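Local atomic coordinates of S-adenosylmethionine:tRNA ribosyltransferase-isomerase (Thermotoga maritima, PDB entry 1VKY), a protein that probably transfers and isomerises the ribose of S-adenosylmethionine onto the 7-aminomethyl group of 7-deazaguanine in tRNA, giving epoxyqueuosine in the queuosine pathway. Residues 328-332 and 333-337; 97-100 and 101-104; 243-246 and 247-250; 285-288 and 289-293; 55-58 and 59-62. One frame throughout, in Å; residues are numbered along the deposited sequence.

Contact 1: residues 328-332 and 333-337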
# COMPACT_ATOMS: atom_id res chain seq x y z
N ARG B 328 22.59 1.75 6.79
CA ARG B 328 23.53 1.44 5.70
C ARG B 328 23.65 -0.07 5.50
O ARG B 328 23.68 -0.56 4.35
CB ARG B 328 24.87 2.08 5.98
CG ARG B 328 24.91 3.58 5.62
CD ARG B 328 26.34 4.15 5.58
NE ARG B 328 26.94 4.12 6.91
CZ ARG B 328 26.74 5.01 7.86
NH1 ARG B 328 25.97 6.08 7.66
NH2 ARG B 328 27.34 4.84 9.03
N GLU B 329 23.71 -0.83 6.60
CA GLU B 329 23.69 -2.31 6.53
C GLU B 329 22.40 -2.87 5.93
O GLU B 329 22.44 -3.88 5.19
CB GLU B 329 23.90 -2.96 7.91
CG GLU B 329 25.32 -3.43 8.23
CD GLU B 329 25.93 -4.41 7.20
OE1 GLU B 329 26.82 -4.00 6.42
OE2 GLU B 329 25.56 -5.61 7.15
N ALA B 330 21.26 -2.25 6.24
CA ALA B 330 19.99 -2.68 5.65
C ALA B 330 19.97 -2.53 4.12
O ALA B 330 19.51 -3.42 3.42
CB ALA B 330 18.82 -1.95 6.27
N VAL B 331 20.46 -1.41 3.63
CA VAL B 331 20.54 -1.18 2.17
C VAL B 331 21.48 -2.21 1.56
O VAL B 331 21.15 -2.84 0.56
CB VAL B 331 20.98 0.29 1.85
CG1 VAL B 331 21.32 0.46 0.39
CG2 VAL B 331 19.89 1.29 2.28
N LYS B 332 22.63 -2.41 2.19
CA LYS B 332 23.63 -3.34 1.68
C LYS B 332 23.05 -4.72 1.62
O LYS B 332 23.21 -5.41 0.63
CB LYS B 332 24.87 -3.30 2.57
CG LYS B 332 26.03 -4.11 2.09
CD LYS B 332 27.15 -4.09 3.10
CE LYS B 332 28.37 -4.84 2.59
NZ LYS B 332 29.36 -5.03 3.70
N ARG B 333 22.29 -5.11 2.64
CA ARG B 333 21.69 -6.44 2.64
C ARG B 333 20.35 -6.54 1.94
O ARG B 333 19.72 -7.60 1.97
CB ARG B 333 21.52 -6.92 4.08
CG ARG B 333 22.83 -7.19 4.73
CD ARG B 333 22.70 -7.53 6.18
NE ARG B 333 24.00 -7.82 6.80
CZ ARG B 333 24.38 -9.03 7.20
NH1 ARG B 333 23.61 -10.10 7.00
NH2 ARG B 333 25.56 -9.17 7.79
N ARG B 334 19.88 -5.43 1.37
CA ARG B 334 18.70 -5.43 0.51
C ARG B 334 17.42 -5.66 1.31
O ARG B 334 16.46 -6.29 0.86
CB ARG B 334 18.87 -6.47 -0.64
CG ARG B 334 20.19 -6.33 -1.43
CD ARG B 334 20.30 -5.08 -2.29
NE ARG B 334 19.31 -5.07 -3.35
CZ ARG B 334 19.06 -4.03 -4.16
NH1 ARG B 334 19.73 -2.89 -4.06
NH2 ARG B 334 18.11 -4.13 -5.08
N TYR B 335 17.37 -5.11 2.53
CA TYR B 335 16.11 -5.10 3.26
C TYR B 335 15.09 -4.31 2.44
O TYR B 335 15.46 -3.42 1.64
CB TYR B 335 16.25 -4.41 4.64
CG TYR B 335 16.77 -5.28 5.75
CD1 TYR B 335 18.05 -5.80 5.72
CD2 TYR B 335 15.96 -5.59 6.86
CE1 TYR B 335 18.54 -6.61 6.78
CE2 TYR B 335 16.44 -6.37 7.92
CZ TYR B 335 17.73 -6.89 7.87
OH TYR B 335 18.17 -7.67 8.96
N ARG B 336 13.83 -4.54 2.73
CA ARG B 336 12.76 -3.74 2.17
C ARG B 336 12.29 -2.67 3.15
O ARG B 336 12.19 -2.93 4.38
CB ARG B 336 11.60 -4.61 1.78
CG ARG B 336 11.92 -5.68 0.72
CD ARG B 336 10.80 -6.71 0.60
NE ARG B 336 10.37 -7.14 1.93
CZ ARG B 336 9.14 -7.02 2.46
NH1 ARG B 336 8.11 -6.50 1.77
NH2 ARG B 336 8.96 -7.45 3.72
N PHE B 337 11.99 -1.50 2.59
CA PHE B 337 11.75 -0.27 3.34
C PHE B 337 10.32 0.23 3.21
O PHE B 337 9.57 -0.14 2.31
CB PHE B 337 12.70 0.82 2.86
CG PHE B 337 14.12 0.60 3.27
CD1 PHE B 337 14.85 -0.43 2.75
CD2 PHE B 337 14.74 1.50 4.11
CE1 PHE B 337 16.15 -0.62 3.12
CE2 PHE B 337 16.06 1.31 4.49
CZ PHE B 337 16.75 0.26 3.99
O HOH W 1 22.04 -2.43 -1.94
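A bend at chi2 (-56°) turns the carboxylate of Glu-329 toward Arg-333, whose CG lies anti to its own carbonyl carbon (chi1 -69°) and whose chain then runs extended to NE. The two meet one helical turn apart in a salt bridge, Glu-329 OE2 to Arg-333 NE at 2.7 Å, with a nearly straight N-H. The oxygen lies at the edge of the guanidinium and in its plane, while the carboxylate is turned 76° from that plane. A fully extended Lys-332 brings NZ to 3.9 Å from Glu-329 OE1, a long salt bridge, and the single carboxylate thus serves two positive chains. Helix 320-332 ends here in a Schellman motif: Arg-334 takes a positive phi, and two amides reach back into the last turn, Tyr-335 N to Ala-330 O at 2.9 Å and Arg-334 N to Val-331 O at 3.0 Å, the second from above the carbonyl plane. Val-331 O also accepts a hydrogen bond from a water at 2.7 Å, and this water accepts one from Arg-334 NH1. NH2 of the same arginine pairs with Glu-25, and the hydroxyl of Tyr-335 bonds to His-52. Beyond the turn the chain folds back over the helix, so that Ala-330 CB meets Tyr-335 CB and lies 3.8 Å from Phe-337 CZ. Val-331 CG2 reaches that same CZ at 3.7 Å, obliquely to the ring.

Contact 2: residues 97-100 and 101-104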
# COMPACT_ATOMS: atom_id res chain seq x y z
N ARG B 97 -17.39 4.42 22.86
CA ARG B 97 -18.72 3.93 23.22
C ARG B 97 -18.68 3.10 24.47
O ARG B 97 -17.92 2.13 24.56
CB ARG B 97 -19.22 3.07 22.08
CG ARG B 97 -20.55 2.44 22.24
CD ARG B 97 -20.88 1.68 20.98
NE ARG B 97 -22.23 1.15 21.02
CZ ARG B 97 -22.54 -0.03 21.52
NH1 ARG B 97 -21.62 -0.81 22.05
NH2 ARG B 97 -23.79 -0.43 21.50
N LEU B 98 -19.49 3.48 25.45
CA LEU B 98 -19.55 2.75 26.71
C LEU B 98 -20.69 1.74 26.66
O LEU B 98 -20.65 0.70 27.30
CB LEU B 98 -19.71 3.71 27.89
CG LEU B 98 -18.65 4.84 28.01
CD1 LEU B 98 -18.80 5.53 29.35
CD2 LEU B 98 -17.22 4.34 27.84
N GLU B 99 -21.69 2.07 25.86
CA GLU B 99 -22.93 1.35 25.78
C GLU B 99 -23.71 2.01 24.64
O GLU B 99 -23.48 3.18 24.36
CB GLU B 99 -23.66 1.47 27.15
CG GLU B 99 -25.13 1.14 27.15
CD GLU B 99 -25.61 0.51 28.44
OE1 GLU B 99 -26.05 1.24 29.35
OE2 GLU B 99 -25.59 -0.74 28.52
N GLU B 100 -24.62 1.29 24.00
CA GLU B 100 -25.47 1.87 22.96
C GLU B 100 -25.99 3.21 23.42
O GLU B 100 -26.61 3.31 24.47
CB GLU B 100 -26.66 0.94 22.69
CG GLU B 100 -27.68 1.46 21.67
CD GLU B 100 -27.20 1.44 20.23
OE1 GLU B 100 -26.26 0.71 19.89
OE2 GLU B 100 -27.79 2.16 19.39
N GLY B 101 -25.71 4.26 22.67
CA GLY B 101 -26.20 5.59 23.02
C GLY B 101 -25.55 6.29 24.21
O GLY B 101 -26.05 7.33 24.63
N ILE B 102 -24.48 5.73 24.78
CA ILE B 102 -23.66 6.37 25.83
C ILE B 102 -22.19 6.35 25.38
O ILE B 102 -21.56 5.28 25.22
CB ILE B 102 -23.85 5.70 27.25
CG1 ILE B 102 -25.32 5.62 27.63
CG2 ILE B 102 -23.09 6.47 28.32
CD1 ILE B 102 -25.59 5.04 29.00
N TRP B 103 -21.66 7.55 25.16
CA TRP B 103 -20.33 7.76 24.61
C TRP B 103 -19.50 8.75 25.40
O TRP B 103 -20.01 9.78 25.85
CB TRP B 103 -20.49 8.33 23.19
CG TRP B 103 -21.01 7.36 22.21
CD1 TRP B 103 -22.31 6.93 22.07
CD2 TRP B 103 -20.26 6.69 21.21
NE1 TRP B 103 -22.40 6.03 21.05
CE2 TRP B 103 -21.16 5.85 20.50
CE3 TRP B 103 -18.92 6.70 20.84
CZ2 TRP B 103 -20.75 5.06 19.44
CZ3 TRP B 103 -18.52 5.92 19.78
CH2 TRP B 103 -19.44 5.11 19.09
N LYS B 104 -18.20 8.45 25.54
CA LYS B 104 -17.22 9.43 25.95
C LYS B 104 -16.97 10.28 24.74
O LYS B 104 -16.68 9.76 23.67
CB LYS B 104 -15.90 8.80 26.37
CG LYS B 104 -15.98 8.10 27.69
CD LYS B 104 -14.74 7.27 27.97
CE LYS B 104 -13.49 8.09 28.06
NZ LYS B 104 -13.39 8.71 29.38
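Arg-97 lays its CB over the six-membered ring of Trp-103, 3.5 Å from the ring centroid and 6° off the normal, a CH-pi contact. With CG anti to the backbone N (chi1 179°) the arginine chain runs extended above the ring rim, CD passing 3.7 Å from Trp-103 CZ2, and its guanidinium ends 77° from the indole plane. There Arg-97 NH2 donates to Glu-100 OE1 at 3.2 Å in a salt bridge. Asp-147 gathers the polar ends, bonding to Arg-97 NE, Trp-103 NE1 and the backbone N of Gly-101, while its backbone N meets Glu-100 OE2. Were Trp-103 replaced by an alanine, the aliphatic part of Arg-97 would probably lose its cover and Asp-147 one of its donors. Leu-98 CD2 lies 3.8 Å from Lys-104 CD. Ile-102 O takes two amides, Leu-98 N at 2.8 Å and Glu-99 N at 3.3 Å, the latter in the carbonyl plane on a lone pair. Ile-102 N returns a bond to Glu-99 O at 2.8 Å. Glu-99 to Ile-102 form a type II turn, closing the antiparallel hairpin of strands 89-97 and 102-108, with Leu-98 and Glu-99 both facing Ile-102 in a classic beta bulge.

Contact 3: residues 243-246 and 247-250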
# COMPACT_ATOMS: atom_id res chain seq x y z
N VAL B 243 -2.95 2.54 31.18
CA VAL B 243 -2.23 3.23 32.23
C VAL B 243 -1.85 2.25 33.35
O VAL B 243 -0.74 2.30 33.87
CB VAL B 243 -3.04 4.46 32.79
CG1 VAL B 243 -2.36 5.08 34.02
CG2 VAL B 243 -3.23 5.53 31.70
N ARG B 244 -2.79 1.40 33.76
CA ARG B 244 -2.52 0.41 34.81
C ARG B 244 -1.42 -0.55 34.42
O ARG B 244 -0.52 -0.83 35.19
CB ARG B 244 -3.78 -0.40 35.13
CG ARG B 244 -3.58 -1.29 36.35
CD ARG B 244 -4.41 -2.60 36.39
NE ARG B 244 -5.58 -2.57 35.53
CZ ARG B 244 -5.82 -3.38 34.48
NH1 ARG B 244 -4.97 -4.36 34.12
NH2 ARG B 244 -6.95 -3.22 33.79
N LYS B 245 -1.49 -1.07 33.20
CA LYS B 245 -0.47 -2.00 32.73
C LYS B 245 0.92 -1.39 32.62
O LYS B 245 1.92 -2.05 32.87
CB LYS B 245 -0.90 -2.55 31.40
CG LYS B 245 -2.09 -3.47 31.54
CD LYS B 245 -2.37 -4.22 30.27
CE LYS B 245 -3.17 -5.47 30.59
NZ LYS B 245 -3.56 -6.10 29.32
N LEU B 246 0.99 -0.13 32.22
CA LEU B 246 2.30 0.55 32.13
C LEU B 246 2.92 0.63 33.51
O LEU B 246 4.13 0.40 33.70
CB LEU B 246 2.12 1.99 31.56
CG LEU B 246 1.68 2.11 30.11
CD1 LEU B 246 1.17 3.51 29.86
CD2 LEU B 246 2.81 1.77 29.20
N ARG B 247 2.10 0.99 34.49
CA ARG B 247 2.56 1.11 35.87
C ARG B 247 2.95 -0.26 36.45
O ARG B 247 4.00 -0.41 37.06
CB ARG B 247 1.50 1.76 36.74
CG ARG B 247 1.98 1.92 38.17
CD ARG B 247 0.98 2.58 39.17
NE ARG B 247 -0.41 2.17 38.98
CZ ARG B 247 -0.91 0.98 39.32
NH1 ARG B 247 -0.15 0.03 39.88
NH2 ARG B 247 -2.20 0.75 39.08
N GLU B 248 2.13 -1.27 36.22
CA GLU B 248 2.46 -2.64 36.67
C GLU B 248 3.73 -3.24 36.04
O GLU B 248 4.50 -3.96 36.70
CB GLU B 248 1.29 -3.56 36.37
CG GLU B 248 0.06 -3.32 37.24
CD GLU B 248 -1.14 -4.10 36.76
OE1 GLU B 248 -1.11 -4.65 35.63
OE2 GLU B 248 -2.11 -4.16 37.52
N THR B 249 3.95 -2.94 34.77
CA THR B 249 5.12 -3.43 34.06
C THR B 249 6.40 -2.82 34.64
O THR B 249 7.37 -3.52 34.94
CB THR B 249 4.99 -3.08 32.58
OG1 THR B 249 3.81 -3.68 32.06
CG2 THR B 249 6.07 -3.75 31.76
N ARG B 250 6.36 -1.52 34.85
CA ARG B 250 7.43 -0.79 35.53
C ARG B 250 7.70 -1.34 36.94
O ARG B 250 8.84 -1.61 37.30
CB ARG B 250 7.05 0.68 35.63
CG ARG B 250 7.40 1.52 34.41
CD ARG B 250 8.71 2.31 34.60
NE ARG B 250 9.17 2.97 33.37
CZ ARG B 250 9.60 2.31 32.30
NH1 ARG B 250 9.63 0.99 32.30
NH2 ARG B 250 10.00 2.97 31.25
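Thr-249 grips the carbonyl of Lys-245 twice within helix 240-252, its OG1 donating to Lys-245 O at 2.6 Å and its backbone N to the same oxygen at 2.9 Å. The two donors arrive from opposite faces of the carbonyl plane. A chi1 of -60°, with OG1 beside the backbone N, swings the hydroxyl back along the helix to its acceptor. Such a threonine, bonding to the carbonyl four residues earlier, is a familiar way for an alpha-helix to satisfy a side-chain hydroxyl internally. On the outward side Arg-244 and Glu-248 lie alongside each other and point the same way. Glu-248 OE2 rests against the aliphatic carbon Arg-244 CD at 3.0 Å, but the charged ends stay apart: Arg-244 NH1 is 4.2 Å from Glu-248 OE1, beyond a salt bridge, although their attraction should still be felt. Arg-247, three residues after Arg-244, brings NH2 to 3.7 Å from Arg-244 CG, the two guanidinium planes 64° apart. Further out, the buried face is set by Leu-246 and Thr-249, which pack on Leu-67 and Ile-256 of neighbouring strands. Polar ends of the flanking chains are fastened outside the helix: Lys-245 NZ donates to Phe-206 O, and Arg-250 pairs with Asp-297. The backbone of that arginine keeps the regular pattern, Arg-250 N donating to Leu-246 O at 3.2 Å and 168°, while its CG lies 3.5 Å from the same oxygen.

Contact 4: residues 285-288 and 289-293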
# COMPACT_ATOMS: atom_id res chain seq x y z
N LEU B 285 4.48 16.83 20.30
CA LEU B 285 5.85 16.51 20.71
C LEU B 285 6.69 16.16 19.52
O LEU B 285 6.28 15.31 18.72
CB LEU B 285 5.84 15.35 21.71
CG LEU B 285 7.23 14.87 22.20
CD1 LEU B 285 7.96 15.98 22.96
CD2 LEU B 285 7.06 13.67 23.11
N PHE B 286 7.84 16.83 19.37
CA PHE B 286 8.78 16.56 18.30
C PHE B 286 10.04 15.91 18.90
O PHE B 286 10.73 16.53 19.69
CB PHE B 286 9.15 17.86 17.56
CG PHE B 286 10.13 17.65 16.45
CD1 PHE B 286 9.76 16.97 15.32
CD2 PHE B 286 11.42 18.08 16.54
CE1 PHE B 286 10.66 16.74 14.31
CE2 PHE B 286 12.32 17.85 15.52
CZ PHE B 286 11.92 17.20 14.41
N ILE B 287 10.31 14.65 18.53
CA ILE B 287 11.38 13.87 19.09
C ILE B 287 12.55 13.88 18.10
O ILE B 287 12.40 13.50 16.94
CB ILE B 287 10.91 12.44 19.41
CG1 ILE B 287 9.74 12.48 20.39
CG2 ILE B 287 12.11 11.57 19.85
CD1 ILE B 287 9.08 11.10 20.66
N TYR B 288 13.69 14.32 18.59
CA TYR B 288 14.89 14.54 17.79
C TYR B 288 16.09 14.29 18.71
O TYR B 288 16.00 14.60 19.91
CB TYR B 288 14.85 16.00 17.32
CG TYR B 288 15.89 16.41 16.33
CD1 TYR B 288 15.70 16.22 14.97
CD2 TYR B 288 17.10 17.00 16.75
CE1 TYR B 288 16.66 16.58 14.04
CE2 TYR B 288 18.09 17.36 15.80
CZ TYR B 288 17.85 17.17 14.44
OH TYR B 288 18.76 17.52 13.44
N PRO B 289 17.20 13.77 18.20
CA PRO B 289 18.33 13.39 19.10
C PRO B 289 19.04 14.62 19.65
O PRO B 289 19.14 15.59 18.94
CB PRO B 289 19.28 12.64 18.18
CG PRO B 289 18.65 12.55 16.87
CD PRO B 289 17.54 13.53 16.80
N PRO B 290 19.52 14.63 20.89
CA PRO B 290 19.36 13.56 21.85
C PRO B 290 18.00 13.63 22.59
O PRO B 290 17.49 14.72 22.86
CB PRO B 290 20.52 13.82 22.82
CG PRO B 290 20.59 15.26 22.86
CD PRO B 290 20.35 15.72 21.45
N PHE B 291 17.42 12.48 22.90
CA PHE B 291 16.11 12.48 23.60
C PHE B 291 16.10 11.38 24.65
O PHE B 291 16.56 10.27 24.37
CB PHE B 291 14.98 12.24 22.59
CG PHE B 291 13.59 12.55 23.12
CD1 PHE B 291 13.02 13.80 22.97
CD2 PHE B 291 12.83 11.56 23.75
CE1 PHE B 291 11.74 14.06 23.47
CE2 PHE B 291 11.53 11.82 24.20
CZ PHE B 291 11.00 13.05 24.04
N GLU B 292 15.55 11.67 25.83
CA GLU B 292 15.41 10.71 26.91
C GLU B 292 14.01 10.08 26.91
O GLU B 292 13.01 10.79 27.10
CB GLU B 292 15.61 11.40 28.26
CG GLU B 292 15.59 10.47 29.47
CD GLU B 292 16.79 9.50 29.51
OE1 GLU B 292 17.85 9.77 28.88
OE2 GLU B 292 16.66 8.45 30.19
N PHE B 293 13.96 8.77 26.73
CA PHE B 293 12.70 8.05 26.66
C PHE B 293 12.31 7.64 28.08
O PHE B 293 12.99 6.85 28.72
CB PHE B 293 12.81 6.91 25.67
CG PHE B 293 12.93 7.41 24.27
CD1 PHE B 293 14.16 7.87 23.78
CD2 PHE B 293 11.80 7.53 23.48
CE1 PHE B 293 14.27 8.43 22.49
CE2 PHE B 293 11.87 8.07 22.23
CZ PHE B 293 13.11 8.55 21.71
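Tyr-288 and Pro-289 meet directly at the bend of the loop: Pro-289 CD sits over one face of the tyrosine ring, 3.6 Å from its centroid and 23° off the normal, a CH-pi contact between sequence neighbours. The tyrosine reaches this position with CG anti to the backbone N (chi1 -172°), beside the carbonyl carbon and therefore next to the proline nitrogen. Pro-289 CD is 3.4 Å from Tyr-288 CG, offset from the middle of the ring toward its rim. A cis peptide bond joins Pro-289 to Pro-290 where the chain bends sharply, the end-to-end directions of 285-288 and 289-293 lying 126° apart, and Phe-291 comes back toward the earlier residues. Ile-287 CG2 stands over one face of its ring, 3.9 Å from the centroid, and the two side chains cross at about a right angle. Leu-285 and Phe-291 point at each other from opposite directions, Leu-285 CD2 reaching Phe-291 CZ at 4.1 Å. The same Ile-287 methyl also touches Phe-293 CZ at 3.7 Å, while Phe-291 CD2 stands over the centre of the Phe-293 ring. No hydrogen bond spans the two halves. The loop runs from strand 279-281 to strand 298-302 and lies across two helices: Ile-287 and Phe-291 rest on Ala-316 of helix 309-318, and Phe-293 on Val-264 of helix 261-270.

Contact 5: residues 55-58 and 59-62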
# COMPACT_ATOMS: atom_id res chain seq x y z
N PHE B 55 10.89 -11.87 11.46
CA PHE B 55 10.00 -11.25 12.42
C PHE B 55 9.48 -12.19 13.49
O PHE B 55 9.40 -11.81 14.66
CB PHE B 55 8.82 -10.51 11.77
CG PHE B 55 8.18 -9.51 12.71
CD1 PHE B 55 8.68 -8.24 12.82
CD2 PHE B 55 7.14 -9.87 13.53
CE1 PHE B 55 8.13 -7.34 13.73
CE2 PHE B 55 6.59 -9.01 14.42
CZ PHE B 55 7.09 -7.74 14.54
N ARG B 56 9.08 -13.40 13.11
CA ARG B 56 8.49 -14.34 14.08
C ARG B 56 9.46 -14.70 15.21
O ARG B 56 9.04 -15.11 16.28
CB ARG B 56 8.01 -15.61 13.39
CG ARG B 56 9.11 -16.39 12.68
CD ARG B 56 8.63 -17.69 12.02
NE ARG B 56 7.47 -17.46 11.16
CZ ARG B 56 7.46 -17.43 9.83
NH1 ARG B 56 8.58 -17.65 9.11
NH2 ARG B 56 6.31 -17.18 9.20
N GLU B 57 10.76 -14.49 14.97
CA GLU B 57 11.83 -14.68 15.99
C GLU B 57 11.93 -13.56 17.05
O GLU B 57 12.77 -13.60 17.96
CB GLU B 57 13.16 -14.87 15.26
CG GLU B 57 13.18 -16.15 14.45
CD GLU B 57 14.30 -16.22 13.42
OE1 GLU B 57 14.86 -15.20 13.00
OE2 GLU B 57 14.60 -17.34 13.00
N ILE B 58 11.03 -12.58 16.96
CA ILE B 58 10.93 -11.53 17.99
C ILE B 58 10.69 -12.11 19.34
O ILE B 58 11.18 -11.57 20.32
CB ILE B 58 9.82 -10.48 17.64
CG1 ILE B 58 9.97 -9.22 18.53
CG2 ILE B 58 8.40 -11.07 17.74
CD1 ILE B 58 9.19 -8.06 18.02
N ILE B 59 9.99 -13.24 19.41
CA ILE B 59 9.73 -13.89 20.69
C ILE B 59 11.00 -14.25 21.49
O ILE B 59 11.00 -14.28 22.71
CB ILE B 59 8.88 -15.14 20.43
CG1 ILE B 59 8.32 -15.72 21.74
CG2 ILE B 59 9.66 -16.18 19.63
CD1 ILE B 59 7.13 -16.65 21.49
N GLU B 60 12.10 -14.52 20.80
CA GLU B 60 13.39 -14.86 21.44
C GLU B 60 14.04 -13.68 22.19
O GLU B 60 15.08 -13.84 22.84
CB GLU B 60 14.37 -15.35 20.37
CG GLU B 60 13.85 -16.59 19.66
CD GLU B 60 14.77 -17.04 18.56
OE1 GLU B 60 15.90 -16.54 18.52
OE2 GLU B 60 14.40 -17.89 17.78
N TYR B 61 13.45 -12.48 22.06
CA TYR B 61 13.94 -11.27 22.70
C TYR B 61 13.02 -10.80 23.81
O TYR B 61 13.32 -9.85 24.48
CB TYR B 61 14.09 -10.15 21.65
CG TYR B 61 15.13 -10.51 20.63
CD1 TYR B 61 14.77 -11.11 19.45
CD2 TYR B 61 16.50 -10.33 20.91
CE1 TYR B 61 15.72 -11.48 18.50
CE2 TYR B 61 17.47 -10.70 19.98
CZ TYR B 61 17.07 -11.28 18.77
OH TYR B 61 18.00 -11.66 17.83
N LEU B 62 11.89 -11.48 23.99
CA LEU B 62 10.88 -11.03 24.92
C LEU B 62 10.79 -12.03 26.03
O LEU B 62 10.89 -13.22 25.83
CB LEU B 62 9.50 -10.85 24.23
CG LEU B 62 9.48 -9.80 23.10
CD1 LEU B 62 8.19 -9.82 22.27
CD2 LEU B 62 9.77 -8.42 23.63
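Tyr-61 N donates to Ile-58 O at 3.0 Å and Glu-60 N to Glu-57 O at 3.1 Å, both from above the carbonyl plane, 47° and 56° out of it. The acidic chains of Glu-57 and Glu-60 run side by side, their OE2 atoms 4.8 Å apart; Arg-53 forms salt bridges with both, which probably offsets the repulsion, and Glu-57 OE1 also accepts from the backbone N of Ile-54. Tyr-61 has CG anti to its carbonyl carbon (chi1 -64°), a torsion that turns the ring back along the turn and sets CD1 at 3.5 Å from Glu-57 O, while Ile-58 O lies at the ring edge, near its plane. The phenol hydroxyl is hydrogen-bonded to Glu-51 and to Arg-53. With a leucine in place of Tyr-61, Glu-51 and Arg-53 would probably be left without the hydroxyl they share, and the ring contact at Glu-57 O would be lost. On the other flank Ile-59 CG2 meets Arg-56 O at 3.6 Å. Leu-62 CG lies 3.7 Å from Ile-58 O, and its CD1 reaches Ile-58 CG1 at 4.2 Å in an apolar contact. Ile-59 and Leu-62 press on helix 193-202, and Ile-58 on Leu-40. Repeated bonds from an N to the carbonyl three residues back make this a 3-10 helix, joining strand 49-54 to strand 67-75.

In the fold
Contact 2 stands apart in the six-stranded antiparallel sheet, its centre 47 Å from that of contact 1 and on the opposite side of the chain's centre. The other four lie around the nine-stranded mixed sheet. Contacts 1 and 5 share one side, about 9 Å apart at their nearest atoms, and both pack on strand 39-44, through Met-41 and Leu-40 respectively. Contacts 3 and 4 come closest, about 6 Å between nearest atoms, and Arg-250 of contact 3 bonds to the carbonyl of Lys-294, directly after contact 4. The 3-10 helix of contact 5 leads into strand 67-75, whose Leu-67 supports the helix of contact 3, the centres of contacts 3 and 5 lying 22 Å apart.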